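Glycosyl hydrolase (Streptomyces cattleya, PDB 7LR8) probably hydrolyses the Man-beta-1,4-GlcNAc linkage of the N-glycan core, as a glycosidase of family GH5, subfamily 18. Local coordinates at residues B[42-47]-B[305-310]; B[60-65]-B[71-76]; B[138-143]-B[189-194]; B[214-219]-B[254-259]. The protein carries 1 engineered substitution. All coordinates share one frame; numbering follows the deposited sequence.

Contact 1 of 4, residues B[42-47]-B[305-310]; sequences LDSVAA and CSHDVD
In the (beta/alpha)8 barrel of this GH5 enzyme, helix 35-46 meets the loop that follows the last barrel strand, 298-304, through Ser-44 and Val-45 on one side and Ser-306 and His-307 on the other. The His-307 imidazole makes the polar link, with one nitrogen turned to Ser-44 and the other to Ser-306 of its own loop. Its NE2 donates to Ser-44 OG at 3.1 Å, a bent bond (137° at the hydrogen) with the oxygen near the ring edge and 16° out of its plane; the same OG is also bonded to Asp-41 O, one turn back in the helix. At the other nitrogen, ND1 lies 2.8 Å from Ser-306 OG, which in turn holds Thr-21 N. Hydrogen-bonded at both nitrogens, the ring has its rotation fixed. An alanine in place of His-307 would probably leave Ser-44 and Ser-306 without this shared partner and open a gap beside the helix. Just upstream, a cis peptide joins Cys-305 to Trp-304, a residue of the glycan pocket. Val-45 adds the apolar part: with CG1 anti to the backbone N (chi1 167°), its other methyl, CG2, rests 4.0 Å from Ser-306 CB.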
loop_
_atom_site.group_PDB
_atom_site.type_symbol
_atom_site.label_atom_id
_atom_site.label_comp_id
_atom_site.label_asym_id
_atom_site.label_seq_id
_atom_site.Cartn_x
_atom_site.Cartn_y
_atom_site.Cartn_z
ATOM N N LEU B 42 -1.890 -13.500 23.929
ATOM C CA LEU B 42 -1.776 -12.704 25.144
ATOM C C LEU B 42 -1.686 -13.592 26.383
ATOM O O LEU B 42 -1.011 -13.228 27.351
ATOM C CB LEU B 42 -2.947 -11.718 25.236
ATOM C CG LEU B 42 -2.994 -10.717 24.067
ATOM C CD1 LEU B 42 -4.188 -9.772 24.177
ATOM C CD2 LEU B 42 -1.695 -9.930 23.961
ATOM N N ASP B 43 -2.318 -14.771 26.363
ATOM C CA ASP B 43 -2.120 -15.730 27.447
ATOM C C ASP B 43 -0.641 -16.040 27.636
ATOM O O ASP B 43 -0.140 -16.089 28.767
ATOM C CB ASP B 43 -2.870 -17.030 27.164
ATOM C CG ASP B 43 -4.337 -16.937 27.451
ATOM O OD1 ASP B 43 -4.772 -15.961 28.098
ATOM O OD2 ASP B 43 -5.054 -17.863 27.030
ATOM N N SER B 44 0.074 -16.265 26.533
ATOM C CA SER B 44 1.472 -16.655 26.650
ATOM C C SER B 44 2.333 -15.484 27.099
ATOM O O SER B 44 3.402 -15.692 27.688
ATOM C CB SER B 44 1.982 -17.241 25.322
ATOM O OG SER B 44 2.034 -16.272 24.293
ATOM N N VAL B 45 1.884 -14.258 26.836
ATOM C CA VAL B 45 2.593 -13.065 27.285
ATOM C C VAL B 45 2.381 -12.844 28.776
ATOM O O VAL B 45 3.332 -12.583 29.528
ATOM C CB VAL B 45 2.126 -11.848 26.465
ATOM C CG1 VAL B 45 2.595 -10.543 27.096
ATOM C CG2 VAL B 45 2.606 -11.979 25.014
ATOM N N ALA B 46 1.132 -12.971 29.232
ATOM C CA ALA B 46 0.826 -12.804 30.652
ATOM C C ALA B 46 1.530 -13.850 31.515
ATOM O O ALA B 46 1.894 -13.569 32.664
ATOM C CB ALA B 46 -0.686 -12.866 30.867
ATOM N N ALA B 47 1.748 -15.052 30.975
ATOM C CA ALA B 47 2.444 -16.101 31.717
ATOM C C ALA B 47 3.870 -15.695 32.081
ATOM O O ALA B 47 4.432 -16.198 33.066
ATOM C CB ALA B 47 2.459 -17.400 30.910
ATOM N N CYS B 305 10.352 -8.836 20.311
ATOM C CA CYS B 305 8.903 -8.708 20.291
ATOM C C CYS B 305 8.311 -9.927 20.997
ATOM O O CYS B 305 9.053 -10.784 21.494
ATOM C CB CYS B 305 8.389 -8.613 18.856
ATOM S SG CYS B 305 9.073 -9.899 17.768
ATOM N N SER B 306 6.983 -10.014 21.035
ATOM C CA SER B 306 6.353 -11.106 21.773
ATOM C C SER B 306 6.591 -12.444 21.076
ATOM O O SER B 306 7.009 -13.425 21.715
ATOM C CB SER B 306 4.859 -10.822 21.946
ATOM O OG SER B 306 4.176 -10.808 20.704
ATOM N N HIS B 307 6.366 -12.495 19.758
ATOM C CA HIS B 307 6.347 -13.748 19.020
ATOM C C HIS B 307 7.208 -13.668 17.771
ATOM O O HIS B 307 7.241 -12.644 17.081
ATOM C CB HIS B 307 4.917 -14.128 18.638
ATOM C CG HIS B 307 4.061 -14.482 19.813
ATOM N ND1 HIS B 307 3.393 -13.536 20.563
ATOM C CD2 HIS B 307 3.791 -15.679 20.390
ATOM C CE1 HIS B 307 2.735 -14.137 21.539
ATOM N NE2 HIS B 307 2.967 -15.436 21.462
ATOM N N ASP B 308 7.895 -14.768 17.490
ATOM C CA ASP B 308 8.610 -14.924 16.235
ATOM C C ASP B 308 7.671 -14.699 15.061
ATOM O O ASP B 308 6.461 -14.948 15.143
ATOM C CB ASP B 308 9.193 -16.337 16.118
ATOM C CG ASP B 308 10.444 -16.555 16.969
ATOM O OD1 ASP B 308 11.088 -15.572 17.397
ATOM O OD2 ASP B 308 10.768 -17.735 17.199
ATOM N N VAL B 309 8.252 -14.245 13.937
ATOM C CA VAL B 309 7.517 -14.072 12.685
ATOM C C VAL B 309 7.523 -15.387 11.922
ATOM O O VAL B 309 8.544 -16.091 11.870
ATOM C CB VAL B 309 8.129 -12.936 11.844
ATOM C CG1 VAL B 309 7.311 -12.709 10.559
ATOM C CG2 VAL B 309 8.199 -11.651 12.669
ATOM N N ASP B 310 6.374 -15.736 11.344
ATOM C CA ASP B 310 6.267 -16.970 10.575
ATOM C C ASP B 310 7.186 -16.910 9.360
ATOM O O ASP B 310 7.078 -15.995 8.538
ATOM C CB ASP B 310 4.813 -17.184 10.147
ATOM C CG ASP B 310 4.578 -18.547 9.504
ATOM O OD1 ASP B 310 5.554 -19.264 9.211
ATOM O OD2 ASP B 310 3.403 -18.900 9.285
#

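Contact 2 of 4, residues B[60-65]-B[71-76]; sequences PVFQPN and PRAVEQ. With SO4 (sulfate ion), chain K.
Arg-72 NH2 makes the shortest polar bond here, 2.6 Å to O3 of a sulfate ion that probably came from the crystallisation liquor. NE of the same guanidinium donates to O1 at 2.8 Å, nearly straight at 167° and at the edge of the flat group, while Gln-76 NE2, one helical turn on, reaches O4 at 3.0 Å. Three N-H groups thus hold three oxygens of the anion. This lies by the subunit interface: Arg-72 NH1 donates to Leu-31 O of the second subunit, whose own Arg-72 comes close by.

Where 60-65 meets 71-76, the join is apolar. Ala-73 CB sits over the centre of the Phe-62 ring, 3.5 Å from the centroid and 9° off the normal, a CH-pi contact. The rim of the ring also reaches the helix backbone, with CE2 3.4 Å from Ala-73 O. A chi1 of -83° swings the ring across to the helix, and Trp-30 meets it edge-to-face. A serine in place of Phe-62 would probably open a gap over the Ala-73 methyl and leave Trp-30 without its aromatic mate. Short helix 59-62 lies in the link from strand 52-55 to helix 71-86, so the contact folds this connection back onto the helix it leads into, within one beta-alpha unit of the (beta/alpha)8 fold.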
loop_
_atom_site.group_PDB
_atom_site.type_symbol
_atom_site.label_atom_id
_atom_site.label_comp_id
_atom_site.label_asym_id
_atom_site.label_seq_id
_atom_site.Cartn_x
_atom_site.Cartn_y
_atom_site.Cartn_z
ATOM N N PRO B 60 -3.054 1.740 6.408
ATOM C CA PRO B 60 -3.900 1.619 5.199
ATOM C C PRO B 60 -5.077 0.676 5.370
ATOM O O PRO B 60 -6.085 0.828 4.667
ATOM C CB PRO B 60 -2.934 1.095 4.123
ATOM C CG PRO B 60 -1.551 1.283 4.679
ATOM C CD PRO B 60 -1.703 1.193 6.167
ATOM N N VAL B 61 -4.984 -0.307 6.272
ATOM C CA VAL B 61 -6.130 -1.169 6.528
ATOM C C VAL B 61 -7.178 -0.444 7.366
ATOM O O VAL B 61 -8.386 -0.618 7.159
ATOM C CB VAL B 61 -5.658 -2.473 7.193
ATOM C CG1 VAL B 61 -6.851 -3.325 7.633
ATOM C CG2 VAL B 61 -4.776 -3.238 6.232
ATOM N N PHE B 62 -6.741 0.400 8.305
ATOM C CA PHE B 62 -7.685 1.132 9.138
ATOM C C PHE B 62 -8.285 2.333 8.412
ATOM O O PHE B 62 -9.450 2.674 8.644
ATOM C CB PHE B 62 -7.002 1.589 10.429
ATOM C CG PHE B 62 -6.949 0.537 11.494
ATOM C CD1 PHE B 62 -6.324 -0.684 11.264
ATOM C CD2 PHE B 62 -7.537 0.763 12.728
ATOM C CE1 PHE B 62 -6.283 -1.654 12.270
ATOM C CE2 PHE B 62 -7.487 -0.195 13.725
ATOM C CZ PHE B 62 -6.867 -1.405 13.487
ATOM N N GLN B 63 -7.526 2.974 7.526
ATOM C CA GLN B 63 -7.966 4.189 6.836
ATOM C C GLN B 63 -7.676 4.047 5.341
ATOM O O GLN B 63 -6.781 4.708 4.807
ATOM C CB GLN B 63 -7.275 5.420 7.426
ATOM C CG GLN B 63 -7.895 6.761 6.995
ATOM C CD GLN B 63 -7.271 7.947 7.711
ATOM O OE1 GLN B 63 -6.154 7.858 8.221
ATOM N NE2 GLN B 63 -7.993 9.063 7.761
ATOM N N PRO B 64 -8.427 3.192 4.642
ATOM C CA PRO B 64 -8.092 2.888 3.236
ATOM C C PRO B 64 -8.374 4.031 2.291
ATOM O O PRO B 64 -7.855 4.020 1.167
ATOM C CB PRO B 64 -8.982 1.682 2.915
ATOM C CG PRO B 64 -10.164 1.858 3.864
ATOM C CD PRO B 64 -9.526 2.349 5.137
ATOM N N ASN B 65 -9.222 4.962 2.698
ATOM C CA ASN B 65 -9.499 6.204 1.997
ATOM C C ASN B 65 -9.403 7.313 3.029
ATOM O O ASN B 65 -9.707 7.097 4.198
ATOM C CB ASN B 65 -10.891 6.149 1.340
ATOM C CG ASN B 65 -11.278 7.443 0.674
ATOM O OD1 ASN B 65 -11.691 8.384 1.337
ATOM N ND2 ASN B 65 -11.149 7.494 -0.649
ATOM N N PRO B 71 -15.077 1.401 10.727
ATOM C CA PRO B 71 -15.613 1.061 12.058
ATOM C C PRO B 71 -15.209 -0.327 12.536
ATOM O O PRO B 71 -14.975 -0.506 13.733
ATOM C CB PRO B 71 -17.129 1.182 11.855
ATOM C CG PRO B 71 -17.280 2.214 10.754
ATOM C CD PRO B 71 -16.121 1.899 9.815
ATOM N N ARG B 72 -15.110 -1.310 11.636
ATOM C CA ARG B 72 -14.790 -2.674 12.059
ATOM C C ARG B 72 -13.358 -2.782 12.566
ATOM O O ARG B 72 -13.077 -3.540 13.502
ATOM C CB ARG B 72 -15.013 -3.648 10.901
ATOM C CG ARG B 72 -14.781 -5.125 11.262
ATOM C CD ARG B 72 -14.688 -5.954 9.980
ATOM N NE ARG B 72 -14.830 -7.382 10.240
ATOM C CZ ARG B 72 -14.624 -8.330 9.332
ATOM N NH1 ARG B 72 -14.261 -8.005 8.097
ATOM N NH2 ARG B 72 -14.782 -9.602 9.664
ATOM N N ALA B 73 -12.429 -2.064 11.932
ATOM C CA ALA B 73 -11.047 -2.071 12.390
ATOM C C ALA B 73 -10.938 -1.463 13.777
ATOM O O ALA B 73 -10.219 -1.985 14.646
ATOM C CB ALA B 73 -10.165 -1.310 11.397
ATOM N N VAL B 74 -11.658 -0.365 14.000
ATOM C CA VAL B 74 -11.701 0.270 15.310
ATOM C C VAL B 74 -12.238 -0.701 16.356
ATOM O O VAL B 74 -11.690 -0.811 17.457
ATOM C CB VAL B 74 -12.538 1.560 15.228
ATOM C CG1 VAL B 74 -12.767 2.142 16.601
ATOM C CG2 VAL B 74 -11.856 2.586 14.278
ATOM N N GLU B 75 -13.301 -1.434 16.022
ATOM C CA GLU B 75 -13.884 -2.374 16.974
ATOM C C GLU B 75 -12.981 -3.585 17.219
ATOM O O GLU B 75 -12.964 -4.122 18.334
ATOM C CB GLU B 75 -15.263 -2.801 16.480
ATOM C CG GLU B 75 -16.253 -1.612 16.490
ATOM C CD GLU B 75 -17.585 -1.891 15.830
ATOM O OE1 GLU B 75 -17.883 -3.068 15.541
ATOM O OE2 GLU B 75 -18.341 -0.918 15.605
ATOM N N GLN B 76 -12.238 -4.040 16.204
ATOM C CA GLN B 76 -11.267 -5.112 16.424
ATOM C C GLN B 76 -10.162 -4.650 17.365
ATOM O O GLN B 76 -9.742 -5.392 18.259
ATOM C CB GLN B 76 -10.681 -5.579 15.085
ATOM C CG GLN B 76 -11.692 -6.301 14.178
ATOM C CD GLN B 76 -11.231 -6.355 12.723
ATOM O OE1 GLN B 76 -10.301 -5.647 12.334
ATOM N NE2 GLN B 76 -11.877 -7.201 11.921
HETATM S S SO4 K . -14.849 -9.205 13.268
HETATM O O1 SO4 K . -15.324 -7.871 12.912
HETATM O O2 SO4 K . -15.582 -9.680 14.439
HETATM O O3 SO4 K . -15.072 -10.117 12.151
HETATM O O4 SO4 K . -13.425 -9.159 13.581
#

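Contact 3 of 4, residues B[138-143]-B[189-194]; sequences ALADRP and PGRLHL
Arg-191 reaches over to Ala-140 with a side chain that leaves CB toward the 138-143 turn and keeps that course in a curled rather than stretched form. The bends at chi2 (47°) and chi3 (64°) turn NE and NH1 to the backbone of its own loop, and the guanidinium comes to lie between that backbone and Ala-140. NE and NH1 grip a single atom side-on, the carbonyl oxygen of Pro-189, at 2.9 Å and 2.8 Å. Both come from the same face of that carbonyl, and NE stands well above its plane. NH2, at the far corner, crosses to the other segment and donates to Ala-140 O at 2.9 Å. This bond lies in the carbonyl plane, on a lone pair, and the oxygen is only 1° out of the guanidinium plane. Ala-140 CB lies alongside, 4.0 Å from NH1. Arg-191 was modelled in two conformers, so this clasp describes one of them.

The accepting carbonyl belongs to a type I turn from Leu-139 to Arg-142, closed by Arg-142 N bonding to Leu-139 O at 3.0 Å. Arg-142 itself reaches the other way, to a salt bridge with Asp-82 on helix 71-86. The contact thus ties two successive helix-to-strand connections of the barrel: the turn from helix 122-139 into strand 145-152, and the loop from helix 170-187 into strand 194-196.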
loop_
_atom_site.group_PDB
_atom_site.type_symbol
_atom_site.label_atom_id
_atom_site.label_comp_id
_atom_site.label_asym_id
_atom_site.label_seq_id
_atom_site.Cartn_x
_atom_site.Cartn_y
_atom_site.Cartn_z
ATOM N N ALA B 138 -12.169 5.995 20.771
ATOM C CA ALA B 138 -12.803 4.684 20.830
ATOM C C ALA B 138 -12.265 3.838 21.971
ATOM O O ALA B 138 -12.954 2.913 22.423
ATOM C CB ALA B 138 -12.580 3.939 19.511
ATOM N N LEU B 139 -11.059 4.130 22.435
ATOM C CA LEU B 139 -10.436 3.362 23.503
ATOM C C LEU B 139 -10.467 4.083 24.844
ATOM O O LEU B 139 -10.071 3.498 25.856
ATOM C CB LEU B 139 -8.995 3.016 23.116
ATOM C CG LEU B 139 -8.838 2.142 21.866
ATOM C CD1 LEU B 139 -7.382 1.875 21.602
ATOM C CD2 LEU B 139 -9.617 0.828 21.990
ATOM N N ALA B 140 -11.011 5.305 24.884
ATOM C CA ALA B 140 -10.909 6.134 26.084
ATOM C C ALA B 140 -11.655 5.541 27.274
ATOM O O ALA B 140 -11.258 5.770 28.425
ATOM C CB ALA B 140 -11.423 7.546 25.792
ATOM N N ASP B 141 -12.726 4.779 27.026
ATOM C CA ASP B 141 -13.499 4.177 28.112
ATOM C C ASP B 141 -12.874 2.896 28.648
ATOM O O ASP B 141 -13.439 2.291 29.567
ATOM C CB ASP B 141 -14.954 3.914 27.676
ATOM C CG ASP B 141 -15.080 2.911 26.524
ATOM O OD1 ASP B 141 -14.074 2.621 25.837
ATOM O OD2 ASP B 141 -16.216 2.429 26.281
ATOM N N ARG B 142 -11.718 2.487 28.118
ATOM C CA ARG B 142 -11.028 1.281 28.586
ATOM C C ARG B 142 -10.038 1.651 29.677
ATOM O O ARG B 142 -9.071 2.376 29.395
ATOM C CB ARG B 142 -10.287 0.601 27.442
ATOM C CG ARG B 142 -10.997 -0.580 26.830
ATOM C CD ARG B 142 -12.209 -0.136 26.070
ATOM N NE ARG B 142 -12.953 -1.255 25.493
ATOM C CZ ARG B 142 -13.918 -1.123 24.587
ATOM N NH1 ARG B 142 -14.295 0.086 24.172
ATOM N NH2 ARG B 142 -14.527 -2.195 24.103
ATOM N N PRO B 143 -10.210 1.179 30.913
ATOM C CA PRO B 143 -9.259 1.554 31.973
ATOM C C PRO B 143 -7.837 1.098 31.700
ATOM O O PRO B 143 -6.898 1.700 32.239
ATOM C CB PRO B 143 -9.837 0.882 33.226
ATOM C CG PRO B 143 -10.776 -0.163 32.717
ATOM C CD PRO B 143 -11.314 0.348 31.421
ATOM N N PRO B 189 -8.560 12.500 26.606
ATOM C CA PRO B 189 -7.941 13.486 27.493
ATOM C C PRO B 189 -7.317 12.814 28.704
ATOM O O PRO B 189 -7.875 11.876 29.276
ATOM C CB PRO B 189 -9.115 14.392 27.892
ATOM C CG PRO B 189 -10.112 14.236 26.777
ATOM C CD PRO B 189 -9.984 12.797 26.353
ATOM N N GLY B 190 -6.125 13.275 29.065
ATOM C CA GLY B 190 -5.499 12.831 30.288
ATOM C C GLY B 190 -4.712 11.544 30.180
ATOM O O GLY B 190 -4.088 11.144 31.167
ATOM N N ARG B 191 -4.700 10.902 29.014
ATOM C CA ARG B 191 -3.966 9.659 28.843
ATOM C C ARG B 191 -2.537 9.957 28.382
ATOM O O ARG B 191 -2.149 11.109 28.165
ATOM C CB ARG B 191 -4.706 8.740 27.871
ATOM C CG ARG B 191 -5.506 7.617 28.536
ATOM C CD ARG B 191 -6.354 8.123 29.696
ATOM N NE ARG B 191 -7.379 9.067 29.266
ATOM C CZ ARG B 191 -8.619 8.724 28.932
ATOM N NH1 ARG B 191 -9.498 9.654 28.564
ATOM N NH2 ARG B 191 -8.982 7.448 28.967
ATOM N N LEU B 192 -1.741 8.900 28.234
ATOM C CA LEU B 192 -0.296 9.014 28.017
ATOM C C LEU B 192 -0.024 9.036 26.519
ATOM O O LEU B 192 0.063 7.987 25.882
ATOM C CB LEU B 192 0.431 7.855 28.691
ATOM C CG LEU B 192 1.962 7.860 28.665
ATOM C CD1 LEU B 192 2.467 8.900 29.643
ATOM C CD2 LEU B 192 2.547 6.479 28.989
ATOM N N HIS B 193 0.114 10.232 25.948
ATOM C CA HIS B 193 0.295 10.387 24.508
ATOM C C HIS B 193 1.707 10.879 24.227
ATOM O O HIS B 193 2.154 11.875 24.812
ATOM C CB HIS B 193 -0.740 11.348 23.910
ATOM C CG HIS B 193 -2.150 10.970 24.235
ATOM N ND1 HIS B 193 -2.657 9.712 23.978
ATOM C CD2 HIS B 193 -3.151 11.670 24.824
ATOM C CE1 HIS B 193 -3.918 9.663 24.379
ATOM N NE2 HIS B 193 -4.238 10.835 24.904
ATOM N N LEU B 194 2.391 10.185 23.325
ATOM C CA LEU B 194 3.793 10.431 23.039
ATOM C C LEU B 194 4.053 10.151 21.564
ATOM O O LEU B 194 3.177 9.688 20.827
ATOM C CB LEU B 194 4.695 9.540 23.903
ATOM C CG LEU B 194 4.510 8.042 23.633
ATOM C CD1 LEU B 194 5.849 7.316 23.649
ATOM C CD2 LEU B 194 3.566 7.388 24.655
#

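Contact 4 of 4, residues B[214-219]-B[254-259]; sequences SARIGA and KAWARE
Arg-216 NE donates to the carbonyl oxygen of Trp-256 at 2.6 Å, short and almost perfectly straight (176° at the hydrogen), with donor and oxygen each in the plane of the other's group. NH2 adds a weak, bent second bond to the same oxygen. Two helix-to-strand connections of the (beta/alpha)8 barrel are joined here, the end of helix 211-216 before strand 221-225 and the loop between helix 240-253 and strand 264-269. An Arg-216 chain extended from CG to NE (chi2 173°) carries the guanidinium across to that carbonyl, where its plane stands 43° from the indole and NH2 comes within 3.7 Å of Trp-256 CD1. Beyond the barrel, Leu-400 of strand 397-400, in the small three-stranded sheet, touches both side chains.

A water makes a second bridge, donating to Ala-215 O at 2.7 Å and accepting from Arg-258 N at 2.9 Å, so two backbone groups that do not meet directly are still linked. Beside these two bridges the chains come close, with the CA atoms of Ala-215 and Ala-257 5.0 Å apart. The Ala-215 methyl points toward 254-259: its CB touches Trp-256 CB at 3.6 Å and lies 3.8 Å from Ala-257 N.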
loop_
_atom_site.group_PDB
_atom_site.type_symbol
_atom_site.label_atom_id
_atom_site.label_comp_id
_atom_site.label_asym_id
_atom_site.label_seq_id
_atom_site.Cartn_x
_atom_site.Cartn_y
_atom_site.Cartn_z
ATOM N N SER B 214 12.018 14.686 20.758
ATOM C CA SER B 214 11.716 13.466 21.502
ATOM C C SER B 214 11.570 13.737 22.997
ATOM O O SER B 214 10.727 13.129 23.669
ATOM C CB SER B 214 12.808 12.424 21.258
ATOM O OG SER B 214 12.675 11.854 19.962
ATOM N N ALA B 215 12.379 14.646 23.537
ATOM C CA ALA B 215 12.418 14.902 24.969
ATOM C C ALA B 215 11.531 16.063 25.404
ATOM O O ALA B 215 11.338 16.257 26.610
ATOM C CB ALA B 215 13.867 15.168 25.415
ATOM N N ARG B 216 10.978 16.835 24.470
ATOM C CA ARG B 216 10.185 17.999 24.843
ATOM C C ARG B 216 8.788 18.035 24.237
ATOM O O ARG B 216 8.020 18.953 24.554
ATOM C CB ARG B 216 10.934 19.290 24.471
ATOM C CG ARG B 216 12.282 19.399 25.155
ATOM C CD ARG B 216 13.102 20.581 24.657
ATOM N NE ARG B 216 14.498 20.447 25.072
ATOM C CZ ARG B 216 15.490 21.233 24.663
ATOM N NH1 ARG B 216 15.253 22.231 23.817
ATOM N NH2 ARG B 216 16.725 21.019 25.103
ATOM N N ILE B 217 8.435 17.083 23.373
ATOM C CA ILE B 217 7.091 16.957 22.822
ATOM C C ILE B 217 6.548 15.591 23.222
ATOM O O ILE B 217 7.267 14.589 23.143
ATOM C CB ILE B 217 7.096 17.122 21.287
ATOM C CG1 ILE B 217 7.757 18.443 20.883
ATOM C CG2 ILE B 217 5.695 17.080 20.733
ATOM C CD1 ILE B 217 7.812 18.655 19.380
ATOM N N GLY B 218 5.289 15.548 23.664
ATOM C CA GLY B 218 4.702 14.315 24.155
ATOM C C GLY B 218 5.057 14.058 25.618
ATOM O O GLY B 218 5.911 14.711 26.213
ATOM N N ALA B 219 4.381 13.064 26.203
ATOM C CA ALA B 219 4.343 12.919 27.661
ATOM C C ALA B 219 5.629 12.338 28.250
ATOM O O ALA B 219 5.997 12.680 29.382
ATOM C CB ALA B 219 3.163 12.032 28.059
ATOM N N LYS B 254 17.803 12.014 28.463
ATOM C CA LYS B 254 17.561 12.920 29.573
ATOM C C LYS B 254 18.209 14.287 29.377
ATOM O O LYS B 254 17.736 15.266 29.967
ATOM C CB LYS B 254 18.062 12.290 30.874
ATOM C CG LYS B 254 17.250 11.072 31.306
ATOM C CD LYS B 254 17.803 10.426 32.560
ATOM C CE LYS B 254 16.922 9.252 32.974
ATOM N NZ LYS B 254 17.469 8.550 34.150
ATOM N N ALA B 255 19.282 14.385 28.582
ATOM C CA ALA B 255 19.980 15.664 28.475
ATOM C C ALA B 255 19.073 16.770 27.950
ATOM O O ALA B 255 19.252 17.936 28.318
ATOM C CB ALA B 255 21.212 15.530 27.581
ATOM N N TRP B 256 18.102 16.426 27.104
ATOM C CA TRP B 256 17.259 17.404 26.425
ATOM C C TRP B 256 15.935 17.661 27.131
ATOM O O TRP B 256 15.158 18.503 26.669
ATOM C CB TRP B 256 16.982 16.959 24.980
ATOM C CG TRP B 256 18.146 17.154 24.053
ATOM C CD1 TRP B 256 18.415 18.253 23.288
ATOM C CD2 TRP B 256 19.203 16.220 23.799
ATOM N NE1 TRP B 256 19.575 18.063 22.575
ATOM C CE2 TRP B 256 20.083 16.823 22.880
ATOM C CE3 TRP B 256 19.498 14.933 24.272
ATOM C CZ2 TRP B 256 21.228 16.180 22.405
ATOM C CZ3 TRP B 256 20.637 14.295 23.803
ATOM C CH2 TRP B 256 21.486 14.920 22.878
ATOM N N ALA B 257 15.653 16.968 28.231
ATOM C CA ALA B 257 14.387 17.168 28.926
ATOM C C ALA B 257 14.372 18.504 29.657
ATOM O O ALA B 257 15.372 18.924 30.248
ATOM C CB ALA B 257 14.135 16.033 29.925
ATOM N N ARG B 258 13.213 19.172 29.629
ATOM C CA ARG B 258 13.021 20.352 30.461
ATOM C C ARG B 258 12.658 19.974 31.890
ATOM O O ARG B 258 13.065 20.664 32.828
ATOM C CB ARG B 258 11.942 21.261 29.854
ATOM N N GLU B 259 11.917 18.859 32.087
ATOM C CA GLU B 259 11.603 18.421 33.446
ATOM C C GLU B 259 12.695 17.491 33.960
ATOM O O GLU B 259 13.095 16.564 33.246
ATOM C CB GLU B 259 10.259 17.704 33.499
HETATM O O HOH W 1 10.752 18.055 28.539
#

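In the fold
Contact 1 joins the first barrel helix, 35-46, to the loop after the last strand, 298-304, so it closes a span of chain that encloses the other three, which follow in series. Contacts 2 and 3 have centres 19 Å apart and touch where helix 71-86 meets helix 122-139, Val-74 CG1 lying 3.4 Å from Ala-138 CB. Contacts 3 and 4, with centres 21 Å apart, meet through a probable hydrogen bond of 2.9 Å from Ala-219 N to His-193 O. The centres of contacts 1 and 4 are 31 Å apart, on opposite sides of the chain's centre. Contacts 3 and 4 join successive helix-to-strand connections of the barrel, while contact 2 stays within one beta-alpha unit and borders the second subunit.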